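PDB 6DB1: putative methyl-accepting chemotaxis protein from Salmonella enterica subsp. enterica serovar Typhimurium str. LT2, which probably senses chemical signals for chemotaxis through this N-terminal ligand-binding domain, a bundle of helices, and passes them on to the cell's signalling machinery. Local coordinates for residues D81-L93 against L124-E138. Numbering follows the deposited sequence.
Sequences DISREVLSNWQAL and LSRAFGASAERFSHE
Glu85 reaches across from segment 81-93 with an extended side chain and divides its carboxylate between two residues of segment 124-138. OE1 takes the salt bridge from Arg134 NE at 2.6 Å; the carboxylate and guanidinium planes are only 5° apart, yet the N-H points off line and the hydrogen bond is weak. OE2 accepts the hydroxyl proton of Ser131, OG lying 2.6 Å away on the anti side and somewhat out of the carboxylate plane. Ser131 OG is in turn met by Asn89 ND2, which also reaches Ala127 O; both hydrogen bonds from this amide are bent and weak. A water donating to Glu85 OE2 and Ala127 O closes the polar cluster, and a second water links Asn89 O to Leu124 O. Arg134, bent at its third torsion, lays one guanidinium face over Ile82, whose CG1 sits 3.3 Å from CZ, so the group is gripped at its edge by the carboxylate and on that face by aliphatic carbon.

On the inner side the contact turns apolar. The edge of Phe128 points at the five-membered ring of Trp90 in a T-shaped stack, centroids 5.1 Å apart and planes at 67°. With CG anti to the backbone N in both residues, the side chains run alongside each other in the same direction, which brings Phe128 CE1 over Trp90. Leu93 crosses Phe128 at about a right angle, CD2 3.9 Å from CB, while Val86 CG2 and Ile82 CG2 pack against Phe135 CB.

The segment axes approach to 8.5 Å, their N-to-C directions 157° apart, within helices 80-105 and 110-144 of an antiparallel bundle. Helix 13-46 meets Phe128 and Phe135 through Leu24, helix 54-73 packs on Trp90 and Leu93, and Glu133 salt-bridges Arg37 of the second subunit.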
ATOM      1  N   ASP A  81      17.065 -13.614   0.124  1.00 42.16           N
ATOM      2  CA  ASP A  81      17.127 -12.934   1.437  1.00 44.49           C
ATOM      3  C   ASP A  81      16.028 -11.906   1.619  1.00 41.73           C
ATOM      4  O   ASP A  81      15.405 -11.829   2.660  1.00 40.18           O
ATOM      5  CB  ASP A  81      18.472 -12.208   1.630  1.00 48.60           C
ATOM      6  CG  ASP A  81      19.629 -13.155   1.877  1.00 55.23           C
ATOM      7  OD1 ASP A  81      19.407 -14.270   2.418  1.00 60.50           O
ATOM      8  OD2 ASP A  81      20.781 -12.766   1.571  1.00 60.38           O
ATOM      9  N   ILE A  82      15.830 -11.079   0.606  1.00 41.83           N
ATOM     10  CA  ILE A  82      14.814 -10.039   0.650  1.00 39.98           C
ATOM     11  C   ILE A  82      13.430 -10.695   0.658  1.00 37.69           C
ATOM     12  O   ILE A  82      12.534 -10.289   1.409  1.00 33.73           O
ATOM     13  CB  ILE A  82      14.999  -9.070  -0.528  1.00 43.75           C
ATOM     14  CG1 ILE A  82      16.303  -8.282  -0.353  1.00 46.55           C
ATOM     15  CG2 ILE A  82      13.791  -8.155  -0.683  1.00 45.50           C
ATOM     16  CD1 ILE A  82      16.656  -7.415  -1.515  1.00 49.20           C
ATOM     17  N   SER A  83      13.272 -11.709  -0.174  1.00 36.63           N
ATOM     18  CA  SER A  83      11.987 -12.373  -0.241  1.00 37.66           C
ATOM     19  C   SER A  83      11.615 -12.904   1.150  1.00 37.40           C
ATOM     20  O   SER A  83      10.496 -12.726   1.613  1.00 36.49           O
ATOM     21  CB  SER A  83      12.015 -13.453  -1.277  1.00 38.51           C
ATOM     22  OG  SER A  83      10.769 -14.097  -1.339  1.00 38.93           O
ATOM     23  N   ARG A  84      12.598 -13.499   1.823  1.00 39.88           N
ATOM     24  CA  ARG A  84      12.443 -14.074   3.164  1.00 41.60           C
ATOM     25  C   ARG A  84      12.140 -13.026   4.234  1.00 39.26           C
ATOM     26  O   ARG A  84      11.354 -13.285   5.143  1.00 38.90           O
ATOM     27  CB  ARG A  84      13.705 -14.847   3.555  1.00 47.67           C
ATOM     28  CG  ARG A  84      13.608 -16.318   3.192  1.00 54.44           C
ATOM     29  CD  ARG A  84      12.806 -17.040   4.259  1.00 60.10           C
ATOM     30  NE  ARG A  84      11.985 -18.135   3.752  1.00 64.73           N
ATOM     31  CZ  ARG A  84      10.662 -18.086   3.657  1.00 62.88           C
ATOM     32  NH1 ARG A  84      10.011 -17.014   4.075  1.00 57.31           N
ATOM     33  NH2 ARG A  84       9.997 -19.124   3.181  1.00 68.73           N
ATOM     34  N   GLU A  85      12.802 -11.898   4.173  1.00 38.08           N
ATOM     35  CA  GLU A  85      12.565 -10.846   5.136  1.00 40.00           C
ATOM     36  C   GLU A  85      11.089 -10.414   5.068  1.00 39.06           C
ATOM     37  O   GLU A  85      10.426 -10.274   6.087  1.00 38.69           O
ATOM     38  CB  GLU A  85      13.510  -9.686   4.833  1.00 43.21           C
ATOM     39  CG  GLU A  85      13.749  -8.771   6.007  1.00 49.80           C
ATOM     40  CD  GLU A  85      14.445  -7.475   5.641  1.00 52.38           C
ATOM     41  OE1 GLU A  85      15.571  -7.540   5.112  1.00 56.48           O
ATOM     42  OE2 GLU A  85      13.865  -6.414   5.893  1.00 56.44           O
ATOM     43  N   VAL A  86      10.591 -10.221   3.847  1.00 36.81           N
ATOM     44  CA  VAL A  86       9.224  -9.773   3.589  1.00 36.91           C
ATOM     45  C   VAL A  86       8.197 -10.756   4.173  1.00 35.39           C
ATOM     46  O   VAL A  86       7.298 -10.342   4.899  1.00 34.46           O
ATOM     47  CB  VAL A  86       8.999  -9.584   2.077  1.00 36.78           C
ATOM     48  CG1 VAL A  86       7.526  -9.574   1.705  1.00 38.57           C
ATOM     49  CG2 VAL A  86       9.699  -8.335   1.573  1.00 36.60           C
ATOM     50  N   LEU A  87       8.331 -12.029   3.849  1.00 39.68           N
ATOM     51  CA  LEU A  87       7.376 -13.041   4.316  1.00 37.73           C
ATOM     52  C   LEU A  87       7.417 -13.174   5.845  1.00 38.88           C
ATOM     53  O   LEU A  87       6.369 -13.331   6.470  1.00 37.79           O
ATOM     54  CB  LEU A  87       7.691 -14.378   3.644  1.00 37.64           C
ATOM     55  CG  LEU A  87       7.586 -14.395   2.121  1.00 37.64           C
ATOM     56  CD1 LEU A  87       8.047 -15.728   1.549  1.00 38.83           C
ATOM     57  CD2 LEU A  87       6.176 -14.082   1.677  1.00 37.15           C
ATOM     58  N   SER A  88       8.596 -13.120   6.452  1.00 40.60           N
ATOM     59  CA  SER A  88       8.673 -13.277   7.910  1.00 42.80           C
ATOM     60  C   SER A  88       8.087 -12.066   8.634  1.00 40.28           C
ATOM     61  O   SER A  88       7.405 -12.234   9.622  1.00 42.28           O
ATOM     62  CB  SER A  88      10.076 -13.527   8.356  1.00 47.24           C
ATOM     63  OG  SER A  88      10.485 -14.808   7.936  1.00 53.62           O
ATOM     64  N   ASN A  89       8.357 -10.865   8.152  1.00 40.10           N
ATOM     65  CA  ASN A  89       7.828  -9.651   8.798  1.00 40.04           C
ATOM     66  C   ASN A  89       6.320  -9.546   8.539  1.00 38.45           C
ATOM     67  O   ASN A  89       5.561  -9.092   9.412  1.00 39.75           O
ATOM     68  CB  ASN A  89       8.616  -8.407   8.376  1.00 40.86           C
ATOM     69  CG  ASN A  89      10.015  -8.408   8.949  1.00 44.48           C
ATOM     70  OD1 ASN A  89      10.320  -9.201   9.836  1.00 46.50           O
ATOM     71  ND2 ASN A  89      10.859  -7.502   8.485  1.00 45.26           N
ATOM     72  N   TRP A  90       5.876  -9.977   7.362  1.00 37.02           N
ATOM     73  CA  TRP A  90       4.451  -9.959   7.038  1.00 35.53           C
ATOM     74  C   TRP A  90       3.736 -10.916   7.994  1.00 37.40           C
ATOM     75  O   TRP A  90       2.743 -10.563   8.622  1.00 36.47           O
ATOM     76  CB  TRP A  90       4.236 -10.402   5.589  1.00 33.63           C
ATOM     77  CG  TRP A  90       2.878 -10.170   4.999  1.00 31.12           C
ATOM     78  CD1 TRP A  90       1.668 -10.179   5.622  1.00 31.64           C
ATOM     79  CD2 TRP A  90       2.593 -10.074   3.593  1.00 30.43           C
ATOM     80  NE1 TRP A  90       0.665  -9.993   4.710  1.00 31.64           N
ATOM     81  CE2 TRP A  90       1.206  -9.934   3.454  1.00 30.50           C
ATOM     82  CE3 TRP A  90       3.390 -10.019   2.450  1.00 30.26           C
ATOM     83  CZ2 TRP A  90       0.593  -9.788   2.216  1.00 30.18           C
ATOM     84  CZ3 TRP A  90       2.791  -9.863   1.222  1.00 31.09           C
ATOM     85  CH2 TRP A  90       1.404  -9.776   1.110  1.00 31.35           C
ATOM     86  N   GLN A  91       4.268 -12.140   8.082  1.00 40.59           N
ATOM     87  CA  GLN A  91       3.660 -13.192   8.933  1.00 43.37           C
ATOM     88  C   GLN A  91       3.671 -12.764  10.410  1.00 44.50           C
ATOM     89  O   GLN A  91       2.719 -13.039  11.136  1.00 47.47           O
ATOM     90  CB  GLN A  91       4.348 -14.543   8.717  1.00 44.48           C
ATOM     91  CG  GLN A  91       3.793 -15.646   9.615  1.00 47.87           C
ATOM     92  CD  GLN A  91       4.168 -17.031   9.153  1.00 51.80           C
ATOM     93  OE1 GLN A  91       4.274 -17.301   7.959  1.00 51.30           O
ATOM     94  NE2 GLN A  91       4.309 -17.946  10.099  1.00 55.87           N
ATOM     95  N   ALA A  92       4.732 -12.096  10.853  1.00 47.03           N
ATOM     96  CA  ALA A  92       4.797 -11.648  12.241  1.00 47.69           C
ATOM     97  C   ALA A  92       3.726 -10.573  12.490  1.00 46.31           C
ATOM     98  O   ALA A  92       3.001 -10.628  13.479  1.00 42.40           O
ATOM     99  CB  ALA A  92       6.186 -11.135  12.550  1.00 48.36           C
ATOM    100  N   LEU A  93       3.650  -9.590  11.597  1.00 43.71           N
ATOM    101  CA  LEU A  93       2.697  -8.509  11.734  1.00 45.16           C
ATOM    102  C   LEU A  93       1.287  -9.074  11.918  1.00 48.39           C
ATOM    103  O   LEU A  93       0.511  -8.581  12.743  1.00 47.48           O
ATOM    104  CB  LEU A  93       2.789  -7.622  10.489  1.00 44.97           C
ATOM    105  CG  LEU A  93       1.745  -6.517  10.363  1.00 43.62           C
ATOM    106  CD1 LEU A  93       1.696  -5.653  11.615  1.00 43.98           C
ATOM    107  CD2 LEU A  93       2.039  -5.670   9.133  1.00 44.34           C
ATOM    108  N   LEU A 124       6.112  -4.029  14.827  1.00 61.54           N
ATOM    109  CA  LEU A 124       5.912  -5.072  13.801  1.00 55.65           C
ATOM    110  C   LEU A 124       5.557  -4.435  12.456  1.00 53.65           C
ATOM    111  O   LEU A 124       5.951  -4.922  11.385  1.00 47.56           O
ATOM    112  CB  LEU A 124       4.784  -6.000  14.262  1.00 56.13           C
ATOM    113  CG  LEU A 124       5.051  -6.751  15.564  1.00 55.24           C
ATOM    114  CD1 LEU A 124       3.804  -7.486  16.033  1.00 58.36           C
ATOM    115  CD2 LEU A 124       6.215  -7.715  15.391  1.00 55.99           C
ATOM    116  N   SER A 125       4.792  -3.358  12.540  1.00 53.50           N
ATOM    117  CA  SER A 125       4.370  -2.643  11.368  1.00 52.87           C
ATOM    118  C   SER A 125       5.598  -1.988  10.724  1.00 49.46           C
ATOM    119  O   SER A 125       5.814  -2.105   9.536  1.00 48.74           O
ATOM    120  CB  SER A 125       3.313  -1.637  11.721  1.00 56.95           C
ATOM    121  OG  SER A 125       2.739  -1.081  10.553  1.00 61.43           O
ATOM    122  N   ARG A 126       6.445  -1.418  11.557  1.00 50.15           N
ATOM    123  CA  ARG A 126       7.623  -0.721  11.112  1.00 51.89           C
ATOM    124  C   ARG A 126       8.590  -1.695  10.421  1.00 48.65           C
ATOM    125  O   ARG A 126       9.178  -1.357   9.387  1.00 47.92           O
ATOM    126  CB  ARG A 126       8.232   0.037  12.298  1.00 60.80           C
ATOM    127  CG  ARG A 126       9.323   1.025  11.919  1.00 66.62           C
ATOM    128  CD  ARG A 126       9.536   2.108  12.975  1.00 76.83           C
ATOM    129  NE  ARG A 126       9.703   1.596  14.335  1.00 81.47           N
ATOM    130  CZ  ARG A 126       8.738   1.518  15.251  1.00 81.84           C
ATOM    131  NH1 ARG A 126       7.515   1.941  14.974  1.00 81.16           N
ATOM    132  NH2 ARG A 126       9.004   1.022  16.446  1.00 80.14           N
ATOM    133  N   ALA A 127       8.713  -2.914  10.924  1.00 44.61           N
ATOM    134  CA  ALA A 127       9.625  -3.860  10.320  1.00 43.97           C
ATOM    135  C   ALA A 127       9.078  -4.312   8.960  1.00 43.12           C
ATOM    136  O   ALA A 127       9.836  -4.510   8.021  1.00 41.12           O
ATOM    137  CB  ALA A 127       9.838  -5.036  11.241  1.00 44.76           C
ATOM    138  N   PHE A 128       7.768  -4.487   8.865  1.00 41.46           N
ATOM    139  CA  PHE A 128       7.173  -4.904   7.615  1.00 40.08           C
ATOM    140  C   PHE A 128       7.428  -3.817   6.572  1.00 38.93           C
ATOM    141  O   PHE A 128       7.789  -4.100   5.425  1.00 42.27           O
ATOM    142  CB  PHE A 128       5.681  -5.190   7.796  1.00 41.17           C
ATOM    143  CG  PHE A 128       4.939  -5.425   6.508  1.00 41.34           C
ATOM    144  CD1 PHE A 128       5.062  -6.624   5.832  1.00 40.31           C
ATOM    145  CD2 PHE A 128       4.113  -4.446   5.981  1.00 41.13           C
ATOM    146  CE1 PHE A 128       4.379  -6.843   4.648  1.00 43.68           C
ATOM    147  CE2 PHE A 128       3.429  -4.668   4.796  1.00 44.27           C
ATOM    148  CZ  PHE A 128       3.564  -5.863   4.130  1.00 43.97           C
ATOM    149  N   GLY A 129       7.258  -2.579   6.984  1.00 39.95           N
ATOM    150  CA  GLY A 129       7.503  -1.461   6.076  1.00 39.83           C
ATOM    151  C   GLY A 129       8.944  -1.428   5.598  1.00 39.07           C
ATOM    152  O   GLY A 129       9.205  -1.065   4.443  1.00 41.23           O
ATOM    153  N   ALA A 130       9.887  -1.824   6.459  1.00 38.40           N
ATOM    154  CA  ALA A 130      11.315  -1.768   6.073  1.00 39.93           C
ATOM    155  C   ALA A 130      11.604  -2.861   5.047  1.00 39.33           C
ATOM    156  O   ALA A 130      12.349  -2.657   4.076  1.00 38.68           O
ATOM    157  CB  ALA A 130      12.208  -1.889   7.282  1.00 42.18           C
ATOM    158  N   SER A 131      11.007  -4.026   5.263  1.00 38.43           N
ATOM    159  CA  SER A 131      11.180  -5.121   4.317  1.00 37.03           C
ATOM    160  C   SER A 131      10.495  -4.758   2.993  1.00 33.56           C
ATOM    161  O   SER A 131      11.033  -5.005   1.934  1.00 35.41           O
ATOM    162  CB  SER A 131      10.637  -6.426   4.881  1.00 38.15           C
ATOM    163  OG  SER A 131      11.268  -6.736   6.109  1.00 41.96           O
ATOM    164  N   ALA A 132       9.298  -4.184   3.054  1.00 32.43           N
ATOM    165  CA  ALA A 132       8.606  -3.839   1.822  1.00 34.71           C
ATOM    166  C   ALA A 132       9.453  -2.841   1.023  1.00 35.28           C
ATOM    167  O   ALA A 132       9.478  -2.916  -0.194  1.00 34.78           O
ATOM    168  CB  ALA A 132       7.221  -3.298   2.108  1.00 35.92           C
ATOM    169  N   GLU A 133      10.141  -1.927   1.716  1.00 36.43           N
ATOM    170  CA  GLU A 133      11.024  -0.952   1.053  1.00 38.97           C
ATOM    171  C   GLU A 133      12.188  -1.677   0.377  1.00 35.97           C
ATOM    172  O   GLU A 133      12.565  -1.365  -0.744  1.00 37.07           O
ATOM    173  CB  GLU A 133      11.607   0.049   2.056  1.00 44.63           C
ATOM    174  CG  GLU A 133      10.578   0.980   2.674  1.00 50.30           C
ATOM    175  CD  GLU A 133      10.622   2.431   2.218  1.00 53.31           C
ATOM    176  OE1 GLU A 133      11.465   2.756   1.368  1.00 52.72           O
ATOM    177  OE2 GLU A 133       9.783   3.224   2.704  1.00 55.03           O
ATOM    178  N   ARG A 134      12.762  -2.627   1.082  1.00 36.68           N
ATOM    179  CA  ARG A 134      13.888  -3.383   0.555  1.00 39.42           C
ATOM    180  C   ARG A 134      13.426  -4.114  -0.712  1.00 37.09           C
ATOM    181  O   ARG A 134      14.126  -4.157  -1.724  1.00 36.23           O
ATOM    182  CB  ARG A 134      14.421  -4.308   1.652  1.00 45.58           C
ATOM    183  CG  ARG A 134      15.924  -4.517   1.603  1.00 54.22           C
ATOM    184  CD  ARG A 134      16.535  -5.076   2.880  1.00 58.85           C
ATOM    185  NE  ARG A 134      16.538  -6.530   2.979  1.00 62.81           N
ATOM    186  CZ  ARG A 134      17.518  -7.320   2.528  1.00 64.96           C
ATOM    187  NH1 ARG A 134      18.569  -6.805   1.903  1.00 63.78           N
ATOM    188  NH2 ARG A 134      17.439  -8.628   2.698  1.00 65.21           N
ATOM    189  N   PHE A 135      12.202  -4.628  -0.687  1.00 34.89           N
ATOM    190  CA  PHE A 135      11.671  -5.344  -1.844  1.00 31.58           C
ATOM    191  C   PHE A 135      11.437  -4.390  -3.026  1.00 31.84           C
ATOM    192  O   PHE A 135      11.877  -4.644  -4.148  1.00 31.67           O
ATOM    193  CB  PHE A 135      10.343  -6.015  -1.484  1.00 32.75           C
ATOM    194  CG  PHE A 135       9.769  -6.839  -2.605  1.00 32.69           C
ATOM    195  CD1 PHE A 135       9.068  -6.237  -3.634  1.00 34.45           C
ATOM    196  CD2 PHE A 135       9.983  -8.206  -2.653  1.00 35.40           C
ATOM    197  CE1 PHE A 135       8.590  -6.989  -4.696  1.00 35.90           C
ATOM    198  CE2 PHE A 135       9.503  -8.955  -3.712  1.00 38.43           C
ATOM    199  CZ  PHE A 135       8.809  -8.341  -4.732  1.00 38.47           C
ATOM    200  N   SER A 136      10.733  -3.293  -2.774  0.50 33.18           N
ATOM    201  CA  SER A 136      10.409  -2.362  -3.837  0.50 35.85           C
ATOM    202  C   SER A 136      11.693  -1.837  -4.485  0.50 34.99           C
ATOM    203  O   SER A 136      11.751  -1.719  -5.702  0.50 36.70           O
ATOM    204  CB  SER A 136       9.539  -1.233  -3.343  0.50 38.36           C
ATOM    205  OG  SER A 136      10.228  -0.442  -2.389  0.50 42.46           O
ATOM    206  N   HIS A 137      12.720  -1.566  -3.682  1.00 33.70           N
ATOM    207  CA  HIS A 137      13.987  -1.044  -4.208  1.00 35.90           C
ATOM    208  C   HIS A 137      14.651  -2.046  -5.158  1.00 33.32           C
ATOM    209  O   HIS A 137      15.043  -1.683  -6.260  1.00 31.70           O
ATOM    210  CB  HIS A 137      14.911  -0.623  -3.049  1.00 39.03           C
ATOM    211  CG  HIS A 137      16.264  -0.135  -3.464  1.00 45.63           C
ATOM    212  ND1 HIS A 137      16.520   1.204  -3.736  1.00 51.18           N
ATOM    213  CD2 HIS A 137      17.449  -0.779  -3.608  1.00 48.89           C
ATOM    214  CE1 HIS A 137      17.800   1.358  -4.043  1.00 51.49           C
ATOM    215  NE2 HIS A 137      18.394   0.157  -3.974  1.00 51.75           N
ATOM    216  N   GLU A 138      14.765  -3.307  -4.759  0.50 32.26           N
ATOM    217  CA  GLU A 138      15.424  -4.266  -5.641  0.50 32.22           C
ATOM    218  C   GLU A 138      14.563  -4.510  -6.886  0.50 32.43           C
ATOM    219  O   GLU A 138      15.093  -4.672  -7.989  0.50 31.10           O
ATOM    220  CB  GLU A 138      15.706  -5.574  -4.908  0.50 32.94           C
ATOM    221  CG  GLU A 138      16.748  -5.454  -3.814  0.50 34.88           C
ATOM    222  CD  GLU A 138      17.943  -4.548  -4.072  0.50 35.56           C
ATOM    223  OE1 GLU A 138      18.249  -4.287  -5.242  0.50 37.38           O
ATOM    224  OE2 GLU A 138      18.571  -4.131  -3.093  0.50 35.08           O
TER
HETATM  225  O   HOH W   1      12.821  -5.349   8.327  1.00 56.06           O
HETATM  226  O   HOH W   2       6.806  -7.332  11.358  1.00 39.15           O